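Side-chain contacts in malonyl-CoA decarboxylase (Rhodopseudomonas palustris, PDB 4KSA), which probably catalyses the decarboxylation of malonyl-CoA to acetyl-CoA and carbon dioxide: residues 363-368 against 388-393; 422-427 against 433-438. All coordinates share one frame; numbering follows the deposited sequence.

Contact 1 of 2, residues 363-368 against 388-393; sequences AYFLQA and ARLDRL
Leu390 extends its CG anti to its own backbone N (chi1 174°), while Phe365 carries its ring anti to the carbonyl carbon (chi1 -76°), and the two side chains meet at about a right angle. One methyl, Leu390 CD2, does most of the touching: it lies 3.7 Å from Phe365 CB, close to the root of the ring, and 3.8 Å from Leu366 CD1, whose branch bends in from the flank of the helix. Farther along the ring, Leu393 CD2 reaches Phe365 CE1 at 3.8 Å, the two side chains sliding past each other in opposite directions. Residues 363-367, at the end of helix 347-367, run nearly antiparallel (167°) to 389-393, on an outermost strand of the mixed sheet. A classic beta bulge, in which Asp391 and Arg392 both face Asn413, takes up an extra residue and lets Leu390 and Leu393 point to the same helix. With an alanine at Phe365, Leu393 CD2 would probably lose its aromatic partner and Leu390 CD2 its ring contact, with a gap in the ring's place. Away from the helix, Arg389 grips Asp391 side-on in a salt bridge, NE and NH1 both meeting OD1 from the same face of the carboxylate.

Contact 2 of 2, residues 422-427 against 433-438; sequences EANHEA and QIAAAS
Ala427 and Gln433 bring their CA atoms within 5.2 Å of each other, and Asn424 and Ala435 follow at 6.0 Å, so the irregular segment 433-438 runs back along the helix it has just left. Helix 421-431 ends, the chain reverses, and the non-helical tail packs back on the helix, passing Ala427 and then Asn424, toward the helix start, before entering helix 438-441. A single backbone bond ties the reversal, from Gln433 N to Ala427 O at 3.0 Å. It is bent (N-H...O angle 142°), and the donor stands well above the carbonyl plane.

The Gln433 side chain packs beside the same residue. Its CB rests near Ala427 O, and the chain, extended beyond CG, carries NE2 to 3.7 Å from Ala427 CB, a van der Waals touch of amide nitrogen on methyl. The other end of this amide, OE1, is bonded to Arg431 NH2, which helps fix its turn. One helical turn earlier, Asn424 sets its CG anti to the carbonyl carbon (chi1 -65°), laying its flat amide beside the tail. Asn424 ND2 is hydrogen-bonded to Gly387 O, so the amide also joins the helix to the chain leading into strand 389-394.

His425 points away from the tail; its NE2 is hydrogen-bonded to Glu52 N of the second subunit, and Glu426 OE1 likewise bonds Ser54 OG of that subunit. The helix therefore holds its own tail with one side and contacts a neighbouring copy with another. Ala435 points its methyl directly over the face of the Asn424 amide, with its CB 3.6 Å from CG and only slightly farther from OD1 and ND2.

Contact 1 is the more buried of the two and wholly apolar across its interface, with leucine methyls against a phenylalanine; contact 2 lies at the surface and mixes a backbone hydrogen bond with alanine methyls against amides. They share no helix: 347-367 serves the first, 421-431 the second. Strand 389-394 joins them, since Leu390 N lies 2.6 Å from Ala435 O and Leu390 O lies 2.9 Å from Ala437 N, both probable hydrogen bonds. Leu390 thus turns its side chain to the helix of contact 1 and its backbone to the tail of contact 2. Their centres are about 11 Å apart, and only contact 2 has residues reaching another subunit.

Contact 1 of 2, residues 363-368 against 388-393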
loop_
_atom_site.group_PDB
_atom_site.type_symbol
_atom_site.label_atom_id
_atom_site.label_comp_id
_atom_site.label_asym_id
_atom_site.label_seq_id
_atom_site.Cartn_x
_atom_site.Cartn_y
_atom_site.Cartn_z
ATOM N N ALA A 363 -25.504 20.720 38.885
ATOM C CA ALA A 363 -26.826 20.110 38.838
ATOM C C ALA A 363 -27.177 19.928 37.365
ATOM O O ALA A 363 -27.806 18.942 36.984
ATOM C CB ALA A 363 -27.852 20.995 39.522
ATOM N N TYR A 364 -26.764 20.888 36.543
ATOM C CA TYR A 364 -27.002 20.817 35.107
ATOM C C TYR A 364 -26.402 19.494 34.597
ATOM O O TYR A 364 -27.107 18.590 34.149
ATOM C CB TYR A 364 -26.322 22.005 34.423
ATOM C CG TYR A 364 -26.327 21.951 32.918
ATOM C CD1 TYR A 364 -27.521 21.888 32.209
ATOM C CD2 TYR A 364 -25.135 21.989 32.199
ATOM C CE1 TYR A 364 -27.536 21.869 30.814
ATOM C CE2 TYR A 364 -25.136 21.973 30.799
ATOM C CZ TYR A 364 -26.342 21.916 30.116
ATOM O OH TYR A 364 -26.355 21.931 28.742
ATOM N N PHE A 365 -25.088 19.391 34.699
ATOM C CA PHE A 365 -24.381 18.212 34.263
ATOM C C PHE A 365 -24.826 16.923 34.921
ATOM O O PHE A 365 -25.080 15.935 34.234
ATOM C CB PHE A 365 -22.889 18.403 34.499
ATOM C CG PHE A 365 -22.234 19.307 33.506
ATOM C CD1 PHE A 365 -21.364 20.304 33.924
ATOM C CD2 PHE A 365 -22.440 19.124 32.141
ATOM C CE1 PHE A 365 -20.701 21.102 32.998
ATOM C CE2 PHE A 365 -21.783 19.914 31.209
ATOM C CZ PHE A 365 -20.911 20.904 31.635
ATOM N N LEU A 366 -24.926 16.915 36.244
ATOM C CA LEU A 366 -25.303 15.692 36.939
ATOM C C LEU A 366 -26.784 15.389 37.085
ATOM O O LEU A 366 -27.154 14.227 37.268
ATOM C CB LEU A 366 -24.652 15.650 38.319
ATOM C CG LEU A 366 -23.189 15.214 38.372
ATOM C CD1 LEU A 366 -22.367 15.991 37.388
ATOM C CD2 LEU A 366 -22.659 15.435 39.764
ATOM N N GLN A 367 -27.636 16.405 36.991
ATOM C CA GLN A 367 -29.073 16.190 37.163
ATOM C C GLN A 367 -29.952 16.468 35.947
ATOM O O GLN A 367 -30.946 15.781 35.735
ATOM C CB GLN A 367 -29.576 17.016 38.354
ATOM C CG GLN A 367 -29.126 16.507 39.724
ATOM C CD GLN A 367 -29.220 17.575 40.811
ATOM O OE1 GLN A 367 -30.218 18.302 40.911
ATOM N NE2 GLN A 367 -28.179 17.668 41.639
ATOM N N ALA A 368 -29.595 17.469 35.151
ATOM C CA ALA A 368 -30.381 17.820 33.965
ATOM C C ALA A 368 -30.349 16.748 32.868
ATOM O O ALA A 368 -29.296 16.468 32.285
ATOM C CB ALA A 368 -29.895 19.156 33.399
ATOM N N ALA A 388 -15.536 8.943 28.975
ATOM C CA ALA A 388 -14.822 9.917 29.784
ATOM C C ALA A 388 -15.517 10.166 31.111
ATOM O O ALA A 388 -16.634 9.685 31.352
ATOM C CB ALA A 388 -14.667 11.211 29.037
ATOM N N ARG A 389 -14.815 10.926 31.952
ATOM C CA ARG A 389 -15.231 11.322 33.299
ATOM C C ARG A 389 -15.286 12.845 33.353
ATOM O O ARG A 389 -14.383 13.509 32.846
ATOM C CB ARG A 389 -14.191 10.825 34.321
ATOM C CG ARG A 389 -14.290 11.439 35.731
ATOM C CD ARG A 389 -13.255 10.840 36.699
ATOM N NE ARG A 389 -12.053 11.665 36.831
ATOM C CZ ARG A 389 -10.841 11.191 37.137
ATOM N NH1 ARG A 389 -9.801 12.013 37.238
ATOM N NH2 ARG A 389 -10.662 9.889 37.326
ATOM N N LEU A 390 -16.346 13.402 33.940
ATOM C CA LEU A 390 -16.443 14.857 34.075
ATOM C C LEU A 390 -15.453 15.215 35.195
ATOM O O LEU A 390 -15.711 14.942 36.360
ATOM C CB LEU A 390 -17.863 15.251 34.455
ATOM C CG LEU A 390 -18.045 16.738 34.753
ATOM C CD1 LEU A 390 -17.511 17.585 33.603
ATOM C CD2 LEU A 390 -19.525 17.011 35.000
ATOM N N ASP A 391 -14.334 15.832 34.832
ATOM C CA ASP A 391 -13.275 16.122 35.788
ATOM C C ASP A 391 -13.163 17.514 36.430
ATOM O O ASP A 391 -12.751 17.620 37.582
ATOM C CB ASP A 391 -11.935 15.755 35.144
ATOM C CG ASP A 391 -10.896 15.310 36.154
ATOM O OD1 ASP A 391 -11.173 14.352 36.907
ATOM O OD2 ASP A 391 -9.795 15.913 36.182
ATOM N N ARG A 392 -13.502 18.577 35.716
ATOM C CA ARG A 392 -13.409 19.902 36.306
ATOM C C ARG A 392 -14.228 20.945 35.575
ATOM O O ARG A 392 -14.341 20.902 34.364
ATOM C CB ARG A 392 -11.948 20.354 36.375
ATOM C CG ARG A 392 -11.741 21.833 36.045
ATOM C CD ARG A 392 -10.571 22.422 36.795
ATOM N NE ARG A 392 -9.385 21.585 36.708
ATOM C CZ ARG A 392 -8.431 21.706 35.787
ATOM N NH1 ARG A 392 -7.390 20.875 35.803
ATOM N NH2 ARG A 392 -8.510 22.660 34.863
ATOM N N LEU A 393 -14.784 21.891 36.324
ATOM C CA LEU A 393 -15.590 22.964 35.751
ATOM C C LEU A 393 -14.724 24.214 35.708
ATOM O O LEU A 393 -14.208 24.642 36.727
ATOM C CB LEU A 393 -16.833 23.193 36.610
ATOM C CG LEU A 393 -17.632 21.932 36.952
ATOM C CD1 LEU A 393 -18.894 22.305 37.707
ATOM C CD2 LEU A 393 -17.996 21.199 35.679
#

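Contact 2 of 2, residues 422-427 against 433-438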
loop_
_atom_site.group_PDB
_atom_site.type_symbol
_atom_site.label_atom_id
_atom_site.label_comp_id
_atom_site.label_asym_id
_atom_site.label_seq_id
_atom_site.Cartn_x
_atom_site.Cartn_y
_atom_site.Cartn_z
ATOM N N GLU A 422 -14.028 2.071 28.933
ATOM C CA GLU A 422 -15.089 1.080 28.818
ATOM C C GLU A 422 -15.957 1.031 30.056
ATOM O O GLU A 422 -17.181 0.956 29.957
ATOM C CB GLU A 422 -14.503 -0.299 28.526
ATOM C CG GLU A 422 -13.975 -0.417 27.104
ATOM C CD GLU A 422 -13.519 -1.816 26.760
ATOM O OE1 GLU A 422 -14.257 -2.776 27.086
ATOM O OE2 GLU A 422 -12.428 -1.949 26.157
ATOM N N ALA A 423 -15.321 1.080 31.222
ATOM C CA ALA A 423 -16.047 1.044 32.485
ATOM C C ALA A 423 -17.102 2.164 32.545
ATOM O O ALA A 423 -18.302 1.912 32.759
ATOM C CB ALA A 423 -15.062 1.180 33.651
ATOM N N ASN A 424 -16.648 3.398 32.348
ATOM C CA ASN A 424 -17.540 4.544 32.386
ATOM C C ASN A 424 -18.640 4.477 31.328
ATOM O O ASN A 424 -19.810 4.737 31.632
ATOM C CB ASN A 424 -16.736 5.830 32.236
ATOM C CG ASN A 424 -15.799 6.053 33.396
ATOM O OD1 ASN A 424 -15.998 5.499 34.481
ATOM N ND2 ASN A 424 -14.778 6.873 33.186
ATOM N N HIS A 425 -18.269 4.126 30.096
ATOM C CA HIS A 425 -19.248 4.024 29.030
ATOM C C HIS A 425 -20.356 3.076 29.443
ATOM O O HIS A 425 -21.531 3.412 29.329
ATOM C CB HIS A 425 -18.614 3.507 27.733
ATOM C CG HIS A 425 -19.620 3.086 26.702
ATOM N ND1 HIS A 425 -20.308 3.990 25.921
ATOM C CD2 HIS A 425 -20.121 1.865 26.395
ATOM C CE1 HIS A 425 -21.193 3.342 25.182
ATOM N NE2 HIS A 425 -21.102 2.052 25.453
ATOM N N GLU A 426 -19.974 1.891 29.915
ATOM C CA GLU A 426 -20.938 0.875 30.344
ATOM C C GLU A 426 -21.861 1.379 31.457
ATOM O O GLU A 426 -23.063 1.069 31.478
ATOM C CB GLU A 426 -20.205 -0.382 30.825
ATOM C CG GLU A 426 -19.614 -1.251 29.713
ATOM C CD GLU A 426 -20.678 -1.829 28.777
ATOM O OE1 GLU A 426 -21.747 -2.265 29.263
ATOM O OE2 GLU A 426 -20.435 -1.863 27.550
ATOM N N ALA A 427 -21.286 2.157 32.376
ATOM C CA ALA A 427 -22.019 2.727 33.501
ATOM C C ALA A 427 -23.072 3.721 33.027
ATOM O O ALA A 427 -24.226 3.673 33.466
ATOM C CB ALA A 427 -21.055 3.415 34.444
ATOM N N GLN A 433 -25.400 5.922 35.128
ATOM C CA GLN A 433 -24.486 6.535 36.089
ATOM C C GLN A 433 -23.468 7.470 35.442
ATOM O O GLN A 433 -22.634 7.030 34.663
ATOM C CB GLN A 433 -23.727 5.437 36.845
ATOM C CG GLN A 433 -24.609 4.336 37.422
ATOM C CD GLN A 433 -23.808 3.165 37.985
ATOM O OE1 GLN A 433 -24.379 2.195 38.501
ATOM N NE2 GLN A 433 -22.482 3.250 37.888
ATOM N N ILE A 434 -23.512 8.752 35.775
ATOM C CA ILE A 434 -22.556 9.676 35.189
ATOM C C ILE A 434 -21.198 9.582 35.869
ATOM O O ILE A 434 -21.115 9.521 37.091
ATOM C CB ILE A 434 -23.057 11.125 35.260
ATOM C CG1 ILE A 434 -24.263 11.287 34.336
ATOM C CG2 ILE A 434 -21.937 12.085 34.877
ATOM C CD1 ILE A 434 -24.735 12.700 34.183
ATOM N N ALA A 435 -20.132 9.558 35.077
ATOM C CA ALA A 435 -18.804 9.462 35.648
ATOM C C ALA A 435 -18.247 10.855 35.872
ATOM O O ALA A 435 -17.681 11.487 34.969
ATOM C CB ALA A 435 -17.886 8.648 34.747
ATOM N N ALA A 436 -18.423 11.325 37.102
ATOM C CA ALA A 436 -17.959 12.640 37.513
ATOM C C ALA A 436 -16.977 12.487 38.655
ATOM O O ALA A 436 -16.983 11.470 39.348
ATOM C CB ALA A 436 -19.140 13.483 37.959
ATOM N N ALA A 437 -16.130 13.494 38.839
ATOM C CA ALA A 437 -15.142 13.503 39.912
ATOM C C ALA A 437 -15.809 14.090 41.158
ATOM O O ALA A 437 -16.739 14.890 41.041
ATOM C CB ALA A 437 -13.951 14.361 39.510
ATOM N N SER A 438 -15.341 13.699 42.345
ATOM C CA SER A 438 -15.909 14.218 43.601
ATOM C C SER A 438 -15.902 15.743 43.602
ATOM O O SER A 438 -16.905 16.379 43.919
ATOM C CB SER A 438 -15.111 13.711 44.802
ATOM O OG SER A 438 -15.187 12.299 44.907
#